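Long-range contacts in cytoplasmic export protein 1 (Saccharomyces cerevisiae, PDB 3VWA), which helps to export tRNA from the nucleus, probably collecting it from export receptors at the nuclear pore and passing aminoacylated tRNA to the translation machinery: residues 94-99 and 194-198; 269-273 and 330-334. One frame throughout, in Å; residues are numbered along the deposited sequence.

Contact 1 (94-99 and 194-198); sequences FPWDNL and LIKSL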
ATOM      1  N   PHE A  94      -1.672  -7.956 -17.900  1.00 27.62           N
ATOM      2  CA  PHE A  94      -2.924  -8.070 -17.229  1.00 29.88           C
ATOM      3  C   PHE A  94      -3.054  -9.443 -16.572  1.00 31.76           C
ATOM      4  O   PHE A  94      -2.803 -10.454 -17.210  1.00 31.46           O
ATOM      5  CB  PHE A  94      -4.026  -7.822 -18.237  1.00 28.22           C
ATOM      6  CG  PHE A  94      -5.355  -7.676 -17.618  1.00 32.01           C
ATOM      7  CD1 PHE A  94      -5.868  -6.426 -17.357  1.00 34.38           C
ATOM      8  CD2 PHE A  94      -6.120  -8.807 -17.311  1.00 31.31           C
ATOM      9  CE1 PHE A  94      -7.122  -6.294 -16.778  1.00 33.99           C
ATOM     10  CE2 PHE A  94      -7.353  -8.671 -16.774  1.00 30.79           C
ATOM     11  CZ  PHE A  94      -7.854  -7.408 -16.487  1.00 30.34           C
ATOM     12  N   PRO A  95      -3.404  -9.471 -15.278  1.00 34.70           N
ATOM     13  CA  PRO A  95      -3.522 -10.746 -14.518  1.00 36.41           C
ATOM     14  C   PRO A  95      -4.847 -11.423 -14.790  1.00 33.10           C
ATOM     15  O   PRO A  95      -5.824 -11.276 -14.034  1.00 33.99           O
ATOM     16  CB  PRO A  95      -3.389 -10.308 -13.059  1.00 34.20           C
ATOM     17  CG  PRO A  95      -3.787  -8.875 -13.048  1.00 37.40           C
ATOM     18  CD  PRO A  95      -3.440  -8.299 -14.397  1.00 34.83           C
ATOM     19  N   TRP A  96      -4.897 -12.121 -15.906  1.00 34.09           N
ATOM     20  CA  TRP A  96      -6.133 -12.852 -16.271  1.00 37.90           C
ATOM     21  C   TRP A  96      -6.447 -13.897 -15.255  1.00 36.90           C
ATOM     22  O   TRP A  96      -7.603 -14.095 -14.933  1.00 39.78           O
ATOM     23  CB  TRP A  96      -6.035 -13.444 -17.663  1.00 35.16           C
ATOM     24  CG  TRP A  96      -6.023 -12.388 -18.728  1.00 36.45           C
ATOM     25  CD1 TRP A  96      -4.919 -11.890 -19.425  1.00 40.36           C
ATOM     26  CD2 TRP A  96      -7.184 -11.641 -19.264  1.00 39.26           C
ATOM     27  NE1 TRP A  96      -5.313 -10.925 -20.342  1.00 40.43           N
ATOM     28  CE2 TRP A  96      -6.647 -10.717 -20.279  1.00 39.05           C
ATOM     29  CE3 TRP A  96      -8.556 -11.640 -19.004  1.00 34.14           C
ATOM     30  CZ2 TRP A  96      -7.460  -9.857 -20.981  1.00 36.69           C
ATOM     31  CZ3 TRP A  96      -9.363 -10.760 -19.714  1.00 38.99           C
ATOM     32  CH2 TRP A  96      -8.835  -9.892 -20.683  1.00 38.31           C
ATOM     33  N   ASP A  97      -5.413 -14.543 -14.707  1.00 40.97           N
ATOM     34  CA  ASP A  97      -5.576 -15.517 -13.604  1.00 45.20           C
ATOM     35  C   ASP A  97      -6.204 -14.903 -12.366  1.00 45.32           C
ATOM     36  O   ASP A  97      -6.453 -15.613 -11.384  1.00 47.30           O
ATOM     37  CB  ASP A  97      -4.236 -16.161 -13.200  1.00 44.71           C
ATOM     38  CG  ASP A  97      -3.489 -16.755 -14.383  1.00 53.58           C
ATOM     39  OD1 ASP A  97      -2.250 -16.965 -14.262  1.00 56.60           O
ATOM     40  OD2 ASP A  97      -4.128 -17.012 -15.436  1.00 49.15           O
ATOM     41  N   ASN A  98      -6.454 -13.596 -12.395  1.00 40.13           N
ATOM     42  CA  ASN A  98      -7.037 -12.950 -11.227  1.00 35.67           C
ATOM     43  C   ASN A  98      -8.253 -12.150 -11.620  1.00 32.84           C
ATOM     44  O   ASN A  98      -8.799 -11.355 -10.842  1.00 35.25           O
ATOM     45  CB  ASN A  98      -5.995 -12.112 -10.480  1.00 40.36           C
ATOM     46  CG  ASN A  98      -6.495 -11.630  -9.133  1.00 46.59           C
ATOM     47  OD1 ASN A  98      -7.152 -12.392  -8.409  1.00 46.12           O
ATOM     48  ND2 ASN A  98      -6.220 -10.344  -8.790  1.00 45.20           N
ATOM     49  N   LEU A  99      -8.703 -12.368 -12.844  1.00 33.06           N
ATOM     50  CA  LEU A  99      -9.808 -11.604 -13.363  1.00 31.16           C
ATOM     51  C   LEU A  99     -10.982 -11.786 -12.400  1.00 36.37           C
ATOM     52  O   LEU A  99     -11.810 -10.904 -12.235  1.00 37.11           O
ATOM     53  CB  LEU A  99     -10.171 -12.120 -14.739  1.00 28.85           C
ATOM     54  CG  LEU A  99     -11.410 -11.518 -15.387  1.00 30.53           C
ATOM     55  CD1 LEU A  99     -11.226 -10.024 -15.679  1.00 32.04           C
ATOM     56  CD2 LEU A  99     -11.616 -12.253 -16.676  1.00 32.77           C
ATOM     57  N   LEU A 194     -12.565  -8.937 -26.607  1.00 35.10           N
ATOM     58  CA  LEU A 194     -11.845  -8.538 -25.378  1.00 33.49           C
ATOM     59  C   LEU A 194     -12.760  -8.122 -24.257  1.00 28.52           C
ATOM     60  O   LEU A 194     -12.588  -8.539 -23.111  1.00 30.07           O
ATOM     61  CB  LEU A 194     -10.974  -7.325 -25.654  1.00 36.48           C
ATOM     62  CG  LEU A 194      -9.524  -7.365 -25.152  1.00 37.60           C
ATOM     63  CD1 LEU A 194      -9.082  -5.940 -24.961  1.00 29.39           C
ATOM     64  CD2 LEU A 194      -9.222  -8.212 -23.914  1.00 37.76           C
ATOM     65  N   ILE A 195     -13.714  -7.253 -24.577  1.00 29.60           N
ATOM     66  CA  ILE A 195     -14.691  -6.811 -23.580  1.00 29.85           C
ATOM     67  C   ILE A 195     -15.495  -7.991 -23.058  1.00 31.39           C
ATOM     68  O   ILE A 195     -15.738  -8.100 -21.852  1.00 39.38           O
ATOM     69  CB  ILE A 195     -15.623  -5.726 -24.141  1.00 29.67           C
ATOM     70  CG1 ILE A 195     -14.867  -4.390 -24.250  1.00 26.12           C
ATOM     71  CG2 ILE A 195     -16.864  -5.601 -23.260  1.00 28.51           C
ATOM     72  CD1 ILE A 195     -15.600  -3.292 -25.017  1.00 26.42           C
ATOM     73  N   LYS A 196     -15.867  -8.907 -23.940  1.00 32.18           N
ATOM     74  CA  LYS A 196     -16.594 -10.099 -23.478  1.00 34.81           C
ATOM     75  C   LYS A 196     -15.712 -10.933 -22.583  1.00 36.34           C
ATOM     76  O   LYS A 196     -16.216 -11.502 -21.612  1.00 36.11           O
ATOM     77  CB  LYS A 196     -17.125 -10.925 -24.652  1.00 32.69           C
ATOM     78  CG  LYS A 196     -18.376 -10.272 -25.262  1.00 36.48           C
ATOM     79  CD  LYS A 196     -19.109 -11.177 -26.224  1.00 34.95           C
ATOM     80  CE  LYS A 196     -18.409 -11.202 -27.560  1.00 39.28           C
ATOM     81  NZ  LYS A 196     -19.048 -12.106 -28.552  1.00 39.48           N
ATOM     82  N   SER A 197     -14.406 -10.987 -22.880  1.00 33.87           N
ATOM     83  CA  SER A 197     -13.493 -11.764 -22.027  1.00 36.31           C
ATOM     84  C   SER A 197     -13.280 -11.077 -20.671  1.00 37.05           C
ATOM     85  O   SER A 197     -13.062 -11.750 -19.675  1.00 36.46           O
ATOM     86  CB  SER A 197     -12.130 -12.014 -22.686  1.00 34.87           C
ATOM     87  OG  SER A 197     -12.261 -12.291 -24.065  1.00 43.17           O
ATOM     88  N   LEU A 198     -13.334  -9.746 -20.650  1.00 36.10           N
ATOM     89  CA  LEU A 198     -13.184  -8.978 -19.413  1.00 33.95           C
ATOM     90  C   LEU A 198     -14.379  -9.116 -18.491  1.00 39.33           C
ATOM     91  O   LEU A 198     -14.213  -9.139 -17.270  1.00 32.95           O
ATOM     92  CB  LEU A 198     -12.964  -7.489 -19.729  1.00 34.14           C
ATOM     93  CG  LEU A 198     -11.522  -7.203 -20.201  1.00 36.38           C
ATOM     94  CD1 LEU A 198     -11.333  -5.894 -20.951  1.00 31.61           C
ATOM     95  CD2 LEU A 198     -10.547  -7.279 -19.024  1.00 39.16           C
TER
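The backbone carbonyl oxygen of Ser197 is approached by two side chains: Leu99 CD2 lies 3.4 Å from Ser197 O, and Trp96 CZ3 lies 3.8 Å from it. These are carbon-oxygen contacts, and no hydrogen bond links the segments. They sit in the kinase-like domain, where the turn after strand 92-93 rests against the last turn of helix 186-198, which probably corresponds to the central F helix of protein kinases. With CG beside the backbone N (chi1 -68°), Trp96 sends its six-membered ring across to the helix. Leu194 CD2 meets the edge of that ring, 3.7 Å from Trp96 CH2, whereas Leu198 CD2 approaches the ring obliquely and comes within 3.5 Å of the same Trp96 CH2. Phe94 packs over one face of the indole, its CD2 above the ring centre, while Trp96 NE1 donates to Lys133 O; together they should hold the ring's rotation. A broad aromatic suits this place because its six-membered ring reaches helix 186-198 with carbon atoms while the pyrrole N-H is kept for a backbone carbonyl. Replacing Trp96 by alanine is likely to leave Lys133 O without that donor and to open a gap beside the methyls of Leu194 and Leu198. Leu198 suits its place because one methyl, CD2, can touch both aromatic side chains where their ends lie near each other: Leu198 CD2 also meets Phe94 CZ at 3.7 Å.

Contact 2 (269-273 and 330-334); sequences YLESR and DLTSE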
ATOM      1  N   TYR A 269     -14.170   7.861  -0.646  1.00 23.81           N
ATOM      2  CA  TYR A 269     -13.624   6.958   0.376  1.00 29.19           C
ATOM      3  C   TYR A 269     -14.557   6.751   1.574  1.00 29.44           C
ATOM      4  O   TYR A 269     -14.716   5.634   2.043  1.00 35.19           O
ATOM      5  CB  TYR A 269     -12.276   7.458   0.880  1.00 26.13           C
ATOM      6  CG  TYR A 269     -11.581   6.625   1.954  1.00 26.29           C
ATOM      7  CD1 TYR A 269     -11.811   6.860   3.310  1.00 28.33           C
ATOM      8  CD2 TYR A 269     -10.631   5.690   1.613  1.00 24.26           C
ATOM      9  CE1 TYR A 269     -11.150   6.158   4.291  1.00 26.79           C
ATOM     10  CE2 TYR A 269      -9.931   5.024   2.581  1.00 25.35           C
ATOM     11  CZ  TYR A 269     -10.205   5.247   3.909  1.00 27.38           C
ATOM     12  OH  TYR A 269      -9.504   4.582   4.889  1.00 28.92           O
ATOM     13  N   LEU A 270     -15.162   7.832   2.064  1.00 31.41           N
ATOM     14  CA  LEU A 270     -16.200   7.757   3.101  1.00 32.39           C
ATOM     15  C   LEU A 270     -17.528   7.033   2.670  1.00 33.07           C
ATOM     16  O   LEU A 270     -17.994   6.090   3.375  1.00 28.67           O
ATOM     17  CB  LEU A 270     -16.475   9.147   3.661  1.00 35.46           C
ATOM     18  CG  LEU A 270     -15.261   9.772   4.378  1.00 38.64           C
ATOM     19  CD1 LEU A 270     -15.646  11.146   4.943  1.00 34.37           C
ATOM     20  CD2 LEU A 270     -14.706   8.830   5.480  1.00 40.07           C
ATOM     21  N   GLU A 271     -18.073   7.417   1.507  1.00 29.33           N
ATOM     22  CA  GLU A 271     -19.392   6.951   1.078  1.00 31.27           C
ATOM     23  C   GLU A 271     -19.386   5.590   0.338  1.00 32.43           C
ATOM     24  O   GLU A 271     -20.433   4.923   0.293  1.00 31.69           O
ATOM     25  CB  GLU A 271     -20.133   7.981   0.197  1.00 32.95           C
ATOM     26  CG  GLU A 271     -20.012   9.462   0.600  1.00 41.91           C
ATOM     27  CD  GLU A 271     -21.127   9.980   1.501  1.00 52.29           C
ATOM     28  OE1 GLU A 271     -21.150   9.612   2.701  1.00 50.02           O
ATOM     29  OE2 GLU A 271     -21.973  10.782   1.005  1.00 58.63           O
ATOM     30  N   SER A 272     -18.265   5.241  -0.305  1.00 27.13           N
ATOM     31  CA  SER A 272     -18.080   3.967  -1.061  1.00 29.25           C
ATOM     32  C   SER A 272     -16.651   3.487  -1.029  1.00 26.15           C
ATOM     33  O   SER A 272     -15.983   3.341  -2.065  1.00 25.38           O
ATOM     34  CB  SER A 272     -18.511   4.033  -2.520  1.00 28.75           C
ATOM     35  OG  SER A 272     -18.723   5.353  -2.943  1.00 33.82           O
ATOM     36  N   ARG A 273     -16.202   3.218   0.172  1.00 24.52           N
ATOM     37  CA  ARG A 273     -14.899   2.570   0.356  1.00 24.96           C
ATOM     38  C   ARG A 273     -14.626   1.450  -0.642  1.00 26.72           C
ATOM     39  O   ARG A 273     -13.491   1.324  -1.189  1.00 25.10           O
ATOM     40  CB  ARG A 273     -14.825   2.111   1.808  1.00 24.55           C
ATOM     41  CG  ARG A 273     -13.547   1.443   2.248  1.00 25.36           C
ATOM     42  CD  ARG A 273     -12.398   2.428   2.119  1.00 26.07           C
ATOM     43  NE  ARG A 273     -11.116   1.854   2.473  1.00 25.18           N
ATOM     44  CZ  ARG A 273     -10.358   1.108   1.693  1.00 24.89           C
ATOM     45  NH1 ARG A 273     -10.779   0.792   0.483  1.00 25.12           N
ATOM     46  NH2 ARG A 273      -9.150   0.696   2.118  1.00 26.44           N
ATOM     47  N   ASP A 330      -4.211   4.344   5.958  1.00 26.20           N
ATOM     48  CA  ASP A 330      -5.033   3.189   5.559  1.00 28.70           C
ATOM     49  C   ASP A 330      -4.559   2.543   4.275  1.00 29.49           C
ATOM     50  O   ASP A 330      -4.253   1.368   4.246  1.00 28.53           O
ATOM     51  CB  ASP A 330      -6.532   3.551   5.404  1.00 27.16           C
ATOM     52  CG  ASP A 330      -7.407   2.326   5.006  1.00 29.04           C
ATOM     53  OD1 ASP A 330      -8.481   2.523   4.397  1.00 31.15           O
ATOM     54  OD2 ASP A 330      -7.057   1.161   5.321  1.00 31.63           O
ATOM     55  N   LEU A 331      -4.478   3.302   3.196  1.00 31.29           N
ATOM     56  CA  LEU A 331      -4.232   2.655   1.904  1.00 30.80           C
ATOM     57  C   LEU A 331      -2.801   2.146   1.746  1.00 28.98           C
ATOM     58  O   LEU A 331      -2.588   1.171   1.028  1.00 28.94           O
ATOM     59  CB  LEU A 331      -4.606   3.569   0.751  1.00 29.56           C
ATOM     60  CG  LEU A 331      -6.097   3.869   0.608  1.00 33.18           C
ATOM     61  CD1 LEU A 331      -6.247   4.815  -0.556  1.00 31.20           C
ATOM     62  CD2 LEU A 331      -6.930   2.601   0.400  1.00 31.37           C
ATOM     63  N   THR A 332      -1.839   2.848   2.355  1.00 29.94           N
ATOM     64  CA  THR A 332      -0.414   2.456   2.289  1.00 28.66           C
ATOM     65  C   THR A 332      -0.292   1.134   3.022  1.00 31.59           C
ATOM     66  O   THR A 332       0.298   0.194   2.499  1.00 37.28           O
ATOM     67  CB  THR A 332       0.585   3.464   2.938  1.00 26.66           C
ATOM     68  OG1 THR A 332       0.095   3.929   4.192  1.00 23.20           O
ATOM     69  CG2 THR A 332       0.845   4.699   2.032  1.00 23.87           C
ATOM     70  N   SER A 333      -0.887   1.054   4.199  1.00 34.31           N
ATOM     71  CA  SER A 333      -0.867  -0.182   4.967  1.00 37.92           C
ATOM     72  C   SER A 333      -1.546  -1.309   4.196  1.00 42.08           C
ATOM     73  O   SER A 333      -0.976  -2.378   4.055  1.00 37.16           O
ATOM     74  CB  SER A 333      -1.527  -0.007   6.331  1.00 40.40           C
ATOM     75  OG  SER A 333      -1.788  -1.285   6.921  1.00 52.84           O
ATOM     76  N   GLU A 334      -2.757  -1.058   3.691  1.00 40.79           N
ATOM     77  CA  GLU A 334      -3.496  -2.093   3.016  1.00 38.82           C
ATOM     78  C   GLU A 334      -2.698  -2.663   1.843  1.00 39.23           C
ATOM     79  O   GLU A 334      -2.708  -3.874   1.623  1.00 36.57           O
ATOM     80  CB  GLU A 334      -4.866  -1.603   2.529  1.00 40.67           C
ATOM     81  CG  GLU A 334      -5.610  -2.739   1.821  1.00 40.89           C
ATOM     82  CD  GLU A 334      -6.752  -2.257   0.935  1.00 45.29           C
ATOM     83  OE1 GLU A 334      -7.705  -1.643   1.449  1.00 48.59           O
ATOM     84  OE2 GLU A 334      -6.722  -2.512  -0.282  1.00 49.78           O
TER
HETATM   85  O   HOH W   1      -8.962  -0.296  -1.184  1.00 32.89           O
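Tyr269 and Arg273 both carry CG anti to the backbone N, and so does Asp330 facing them; Tyr269 (chi1 180°) thereby reaches across with its hydroxyl, while a bend at chi2 (62°) swings the Arg273 guanidinium alongside. The result is a salt-bridge network on the surface of the helical region, joining the end of helix 255-271 to helix 321-335. Its hub is Asp330 OD1. Tyr269 OH donates to Asp330 OD1, although the modelled length is so short that its exact value is doubtful. Arg273 NH2 reaches Asp330 OD1 at 3.0 Å from above the carboxylate plane, and Arg273 NE adds a weak bond to this oxygen at 3.3 Å. The guanidinium also serves Glu334, one helical turn further on: Arg273 NH2 meets Glu334 OE1 at 2.8 Å, the two planar groups being nearly coplanar (13° apart). Arginine suits the place because its several N-H groups can serve two carboxylates at once, and the charges probably favour ionised acids. Its aliphatic CD rests over one face of the Tyr269 ring, offset toward the rim, and Leu331 CD2 lies 3.4 Å from Arg273 NH2. On the guanidinium's edge, water 1 accepts a bond from Arg273 NH1 at 2.7 Å.

In the fold
From the N terminus the chain first builds the kinase-like domain, whose first strands, up to 92-93, precede the loop at 94-99. Contact 1 closes when helix 186-198 comes back to that loop, so it encloses helix 106-122, strands 136-138 and 144-146 and helix 160-174, and ties this later part of the domain to the turn following strand 92-93. The chain then runs through further helices to 255-271, where contact 2 opens; it closes on helix 321-335, after helix 283-303 and an unmodelled stretch, at the start of the long helical array that holds the HEAT repeats. The two loops lie in series, neither crossing nor nesting, with centres about 25 Å apart.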